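Long-range contact in Beta/alpha-amylase (Paenibacillus polymyxa, PDB 3VOC), which hydrolyses starch, its family 14 beta-amylase domain releasing successive maltose units from the non-reducing chain ends: residues A[5-17]-A[35-47]. Residues are numbered along the deposited sequence; the frame is centred on the assembly and turned at random. Where two conformers were deposited one is given.
Sequences DFQASVMGPLAKI and VYAITTDVWWGYV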
loop_
_atom_site.group_PDB
_atom_site.type_symbol
_atom_site.label_atom_id
_atom_site.label_comp_id
_atom_site.label_asym_id
_atom_site.label_seq_id
_atom_site.Cartn_x
_atom_site.Cartn_y
_atom_site.Cartn_z
ATOM N N ASP A 5 -11.336 -20.264 4.203
ATOM C CA ASP A 5 -12.193 -19.252 3.599
ATOM C C ASP A 5 -11.574 -18.620 2.335
ATOM O O ASP A 5 -12.009 -17.560 1.880
ATOM C CB ASP A 5 -12.556 -18.174 4.653
ATOM C CG ASP A 5 -11.328 -17.417 5.188
ATOM O OD1 ASP A 5 -10.178 -17.766 4.857
ATOM O OD2 ASP A 5 -11.517 -16.453 5.944
ATOM N N PHE A 6 -10.552 -19.264 1.777
ATOM C CA PHE A 6 -9.849 -18.699 0.617
ATOM C C PHE A 6 -10.791 -18.394 -0.537
ATOM O O PHE A 6 -11.638 -19.227 -0.884
ATOM C CB PHE A 6 -8.775 -19.657 0.122
ATOM C CG PHE A 6 -8.025 -19.146 -1.061
ATOM C CD1 PHE A 6 -6.988 -18.219 -0.892
ATOM C CD2 PHE A 6 -8.361 -19.556 -2.347
ATOM C CE1 PHE A 6 -6.286 -17.734 -1.994
ATOM C CE2 PHE A 6 -7.664 -19.063 -3.462
ATOM C CZ PHE A 6 -6.621 -18.154 -3.277
ATOM N N GLN A 7 -10.651 -17.214 -1.133
ATOM C CA GLN A 7 -11.320 -16.926 -2.403
ATOM C C GLN A 7 -10.382 -16.190 -3.353
ATOM O O GLN A 7 -9.470 -15.491 -2.904
ATOM C CB GLN A 7 -12.565 -16.058 -2.178
ATOM C CG GLN A 7 -13.673 -16.694 -1.355
ATOM C CD GLN A 7 -14.308 -17.902 -2.019
ATOM O OE1 GLN A 7 -14.252 -18.059 -3.227
ATOM N NE2 GLN A 7 -14.926 -18.762 -1.211
ATOM N N ALA A 8 -10.628 -16.335 -4.654
ATOM C CA ALA A 8 -9.840 -15.645 -5.679
ATOM C C ALA A 8 -10.602 -14.442 -6.195
ATOM O O ALA A 8 -11.750 -14.565 -6.624
ATOM C CB ALA A 8 -9.500 -16.588 -6.827
ATOM N N SER A 9 -9.954 -13.282 -6.161
ATOM C CA SER A 9 -10.519 -12.055 -6.686
ATOM C C SER A 9 -9.670 -11.521 -7.824
ATOM O O SER A 9 -8.574 -12.012 -8.076
ATOM C CB SER A 9 -10.596 -11.022 -5.571
ATOM O OG SER A 9 -11.484 -11.507 -4.575
ATOM N N VAL A 10 -10.190 -10.512 -8.519
ATOM C CA VAL A 10 -9.491 -9.920 -9.654
ATOM C C VAL A 10 -9.652 -8.403 -9.553
ATOM O O VAL A 10 -10.757 -7.905 -9.262
ATOM C CB VAL A 10 -10.074 -10.431 -10.989
ATOM C CG1 VAL A 10 -9.456 -9.680 -12.198
ATOM C CG2 VAL A 10 -9.874 -11.984 -11.135
ATOM N N MET A 11 -8.546 -7.690 -9.766
ATOM C CA MET A 11 -8.562 -6.232 -9.733
ATOM C C MET A 11 -9.185 -5.717 -11.020
ATOM O O MET A 11 -8.884 -6.202 -12.107
ATOM C CB MET A 11 -7.153 -5.652 -9.549
ATOM C CG MET A 11 -7.130 -4.146 -9.180
ATOM S SD MET A 11 -5.568 -3.620 -8.405
ATOM C CE MET A 11 -5.617 -4.581 -6.905
ATOM N N GLY A 12 -10.073 -4.736 -10.872
ATOM C CA GLY A 12 -10.719 -4.115 -12.013
ATOM C C GLY A 12 -9.752 -3.254 -12.819
ATOM O O GLY A 12 -8.583 -3.093 -12.445
ATOM N N PRO A 13 -10.244 -2.678 -13.923
ATOM C CA PRO A 13 -9.355 -1.943 -14.815
ATOM C C PRO A 13 -8.872 -0.633 -14.192
ATOM O O PRO A 13 -9.505 -0.098 -13.263
ATOM C CB PRO A 13 -10.222 -1.675 -16.060
ATOM C CG PRO A 13 -11.618 -1.830 -15.641
ATOM C CD PRO A 13 -11.664 -2.573 -14.307
ATOM N N LEU A 14 -7.749 -0.132 -14.696
ATOM C CA LEU A 14 -7.202 1.121 -14.183
ATOM C C LEU A 14 -8.002 2.324 -14.686
ATOM O O LEU A 14 -8.452 3.150 -13.885
ATOM C CB LEU A 14 -5.714 1.263 -14.554
ATOM C CG LEU A 14 -5.014 2.523 -14.042
ATOM C CD1 LEU A 14 -4.976 2.551 -12.515
ATOM C CD2 LEU A 14 -3.575 2.639 -14.631
ATOM N N ALA A 15 -8.163 2.401 -16.013
ATOM C CA ALA A 15 -8.925 3.465 -16.688
ATOM C C ALA A 15 -10.402 3.481 -16.297
ATOM O O ALA A 15 -11.019 2.428 -16.135
ATOM C CB ALA A 15 -8.787 3.324 -18.229
ATOM N N LYS A 16 -10.962 4.680 -16.138
ATOM C CA LYS A 16 -12.379 4.831 -15.820
ATOM C C LYS A 16 -13.200 4.072 -16.851
ATOM O O LYS A 16 -12.869 4.084 -18.041
ATOM C CB LYS A 16 -12.769 6.306 -15.826
ATOM C CG LYS A 16 -14.179 6.568 -15.337
ATOM C CD LYS A 16 -14.547 8.022 -15.581
ATOM C CE LYS A 16 -16.042 8.256 -15.456
ATOM N NZ LYS A 16 -16.400 9.617 -15.966
ATOM N N ILE A 17 -14.237 3.380 -16.393
ATOM C CA ILE A 17 -15.072 2.609 -17.296
ATOM C C ILE A 17 -15.883 3.568 -18.160
ATOM O O ILE A 17 -16.669 4.347 -17.640
ATOM C CB ILE A 17 -16.074 1.685 -16.551
ATOM C CG1 ILE A 17 -15.366 0.809 -15.497
ATOM C CG2 ILE A 17 -16.887 0.855 -17.565
ATOM C CD1 ILE A 17 -14.406 -0.180 -16.069
ATOM N N VAL A 35 -14.484 -16.822 -10.225
ATOM C CA VAL A 35 -13.966 -15.634 -9.513
ATOM C C VAL A 35 -14.989 -15.190 -8.470
ATOM O O VAL A 35 -16.191 -15.199 -8.747
ATOM C CB VAL A 35 -13.614 -14.491 -10.504
ATOM C CG1 VAL A 35 -13.306 -13.187 -9.764
ATOM C CG2 VAL A 35 -12.429 -14.903 -11.380
ATOM N N TYR A 36 -14.507 -14.851 -7.276
ATOM C CA TYR A 36 -15.336 -14.483 -6.136
ATOM C C TYR A 36 -15.714 -13.011 -6.110
ATOM O O TYR A 36 -16.901 -12.664 -5.950
ATOM C CB TYR A 36 -14.613 -14.836 -4.831
ATOM C CG TYR A 36 -15.364 -14.485 -3.558
ATOM C CD1 TYR A 36 -16.534 -15.170 -3.186
ATOM C CD2 TYR A 36 -14.882 -13.489 -2.709
ATOM C CE1 TYR A 36 -17.215 -14.843 -1.987
ATOM C CE2 TYR A 36 -15.531 -13.169 -1.525
ATOM C CZ TYR A 36 -16.685 -13.844 -1.167
ATOM O OH TYR A 36 -17.284 -13.484 0.007
ATOM N N ALA A 37 -14.696 -12.151 -6.223
ATOM C CA ALA A 37 -14.896 -10.709 -6.097
ATOM C C ALA A 37 -14.073 -9.902 -7.078
ATOM O O ALA A 37 -13.093 -10.399 -7.650
ATOM C CB ALA A 37 -14.607 -10.254 -4.682
ATOM N N ILE A 38 -14.500 -8.661 -7.287
ATOM C CA ILE A 38 -13.718 -7.670 -8.011
ATOM C C ILE A 38 -13.182 -6.660 -7.002
ATOM O O ILE A 38 -13.955 -6.124 -6.193
ATOM C CB ILE A 38 -14.564 -6.924 -9.074
ATOM C CG1 ILE A 38 -15.194 -7.909 -10.090
ATOM C CG2 ILE A 38 -13.739 -5.798 -9.756
ATOM C CD1 ILE A 38 -14.170 -8.710 -10.937
ATOM N N THR A 39 -11.862 -6.436 -7.015
ATOM C CA THR A 39 -11.263 -5.361 -6.192
ATOM C C THR A 39 -11.108 -4.072 -7.026
ATOM O O THR A 39 -10.815 -4.117 -8.228
ATOM C CB THR A 39 -9.916 -5.743 -5.531
ATOM O OG1 THR A 39 -8.881 -5.713 -6.520
ATOM C CG2 THR A 39 -9.977 -7.159 -4.893
ATOM N N THR A 40 -11.321 -2.926 -6.380
ATOM C CA THR A 40 -11.517 -1.684 -7.127
ATOM C C THR A 40 -10.903 -0.506 -6.390
ATOM O O THR A 40 -11.284 -0.226 -5.256
ATOM C CB THR A 40 -13.026 -1.383 -7.299
ATOM O OG1 THR A 40 -13.667 -2.480 -7.962
ATOM C CG2 THR A 40 -13.250 -0.074 -8.102
ATOM N N ASP A 41 -9.966 0.191 -7.034
ATOM C CA ASP A 41 -9.559 1.501 -6.550
ATOM C C ASP A 41 -10.749 2.456 -6.576
ATOM O O ASP A 41 -11.297 2.745 -7.647
ATOM C CB ASP A 41 -8.431 2.088 -7.388
ATOM C CG ASP A 41 -7.065 1.598 -6.949
ATOM O OD1 ASP A 41 -6.746 1.660 -5.748
ATOM O OD2 ASP A 41 -6.302 1.165 -7.819
ATOM N N VAL A 42 -11.162 2.902 -5.393
ATOM C CA VAL A 42 -12.215 3.932 -5.262
ATOM C C VAL A 42 -11.452 5.225 -5.043
ATOM O O VAL A 42 -11.045 5.557 -3.912
ATOM C CB VAL A 42 -13.223 3.585 -4.136
ATOM C CG1 VAL A 42 -14.342 4.624 -4.028
ATOM C CG2 VAL A 42 -13.825 2.178 -4.379
ATOM N N TRP A 43 -11.191 5.922 -6.153
ATOM C CA TRP A 43 -10.265 7.070 -6.141
ATOM C C TRP A 43 -10.814 8.278 -5.361
ATOM O O TRP A 43 -11.889 8.798 -5.673
ATOM C CB TRP A 43 -9.921 7.501 -7.578
ATOM C CG TRP A 43 -9.144 6.471 -8.323
ATOM C CD1 TRP A 43 -9.597 5.665 -9.319
ATOM C CD2 TRP A 43 -7.772 6.112 -8.105
ATOM N NE1 TRP A 43 -8.590 4.832 -9.744
ATOM C CE2 TRP A 43 -7.461 5.082 -9.014
ATOM C CE3 TRP A 43 -6.779 6.561 -7.217
ATOM C CZ2 TRP A 43 -6.193 4.477 -9.071
ATOM C CZ3 TRP A 43 -5.507 5.966 -7.277
ATOM C CH2 TRP A 43 -5.229 4.933 -8.201
ATOM N N TRP A 44 -10.063 8.743 -4.368
ATOM C CA TRP A 44 -10.441 9.964 -3.659
ATOM C C TRP A 44 -10.737 11.118 -4.627
ATOM O O TRP A 44 -11.725 11.862 -4.456
ATOM C CB TRP A 44 -9.342 10.364 -2.671
ATOM C CG TRP A 44 -9.821 11.294 -1.574
ATOM C CD1 TRP A 44 -11.134 11.678 -1.304
ATOM C CD2 TRP A 44 -9.010 11.916 -0.573
ATOM N NE1 TRP A 44 -11.156 12.508 -0.213
ATOM C CE2 TRP A 44 -9.873 12.669 0.257
ATOM C CE3 TRP A 44 -7.624 11.908 -0.295
ATOM C CZ2 TRP A 44 -9.399 13.418 1.337
ATOM C CZ3 TRP A 44 -7.161 12.628 0.781
ATOM C CH2 TRP A 44 -8.046 13.384 1.591
ATOM N N GLY A 45 -9.887 11.237 -5.652
ATOM C CA GLY A 45 -9.987 12.294 -6.665
ATOM C C GLY A 45 -11.280 12.240 -7.470
ATOM O O GLY A 45 -11.693 13.248 -8.029
ATOM N N TYR A 46 -11.901 11.058 -7.531
ATOM C CA TYR A 46 -13.181 10.871 -8.207
ATOM C C TYR A 46 -14.372 11.218 -7.328
ATOM O O TYR A 46 -15.422 11.607 -7.847
ATOM C CB TYR A 46 -13.372 9.413 -8.635
ATOM C CG TYR A 46 -12.703 8.986 -9.924
ATOM C CD1 TYR A 46 -11.716 9.756 -10.523
ATOM C CD2 TYR A 46 -13.039 7.760 -10.524
ATOM C CE1 TYR A 46 -11.079 9.340 -11.709
ATOM C CE2 TYR A 46 -12.418 7.339 -11.711
ATOM C CZ TYR A 46 -11.441 8.127 -12.290
ATOM O OH TYR A 46 -10.808 7.719 -13.445
ATOM N N VAL A 47 -14.244 11.012 -6.019
ATOM C CA VAL A 47 -15.432 10.996 -5.170
ATOM C C VAL A 47 -15.582 12.203 -4.246
ATOM O O VAL A 47 -16.642 12.400 -3.681
ATOM C CB VAL A 47 -15.553 9.681 -4.335
ATOM C CG1 VAL A 47 -15.526 8.454 -5.247
ATOM C CG2 VAL A 47 -14.429 9.587 -3.271
HETATM O O HOH W 1 -8.672 2.550 -11.351
HETATM O O HOH W 2 -10.305 4.895 -12.889
#
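Q7 lies over one face of the Y36 ring in a CH-pi contact, its CG above the ring centre, 3.6 Å from the centroid, while S9 OG approaches the ring edge near its plane. The bend at chi2 of Q7 (-65°) lays the amide above the rim near Y36 CG and CD1, the two planes 30° apart; NE2 is hydrogen-bonded to K415 O. Further along, the W43 indole carries D41 CB on one face, meets L14 CD1 at its edge, 4.1 Å from CZ2, and has a water in plane, accepting from NE1 at 2.8 Å. W43 CD1 in turn sits over the rim of one face of the Y46 ring; K16 CB comes 3.4 Å from Y46 OH, and K16 CG meets the ring obliquely.

Between these ends, strands 7-11 and 37-43 pair in parallel, the first two strands of a TIM barrel, joined by a right-handed beta-alpha-beta crossover through helix 20-32. Y36 N donates to A8 O (2.8 Å) and V10 N to A37 O; T39 N reaches V10 O from above the carbonyl plane, and G12 N meets T39 O at 2.8 Å. On one side of the sheet V10 CG2 packs 3.9 Å from V35 CG1. On the other, T39 OG1 is buried without a polar partner, 3.3 Å from M11 CA.

An alanine in place of Y36 would probably strip Q7 CG of the ring it lies on and open a gap, leaving Q7 more dependent on its amide bond to K415.

The loop end adjoins D41 and H81, probable substrate-binding residues, at the C-terminal mouth of the barrel. Parallel strands are tied by direct backbone bonds; where they part, two waters take over, both donating to L14 O and linking it to W43 NE1 and Y46 OH.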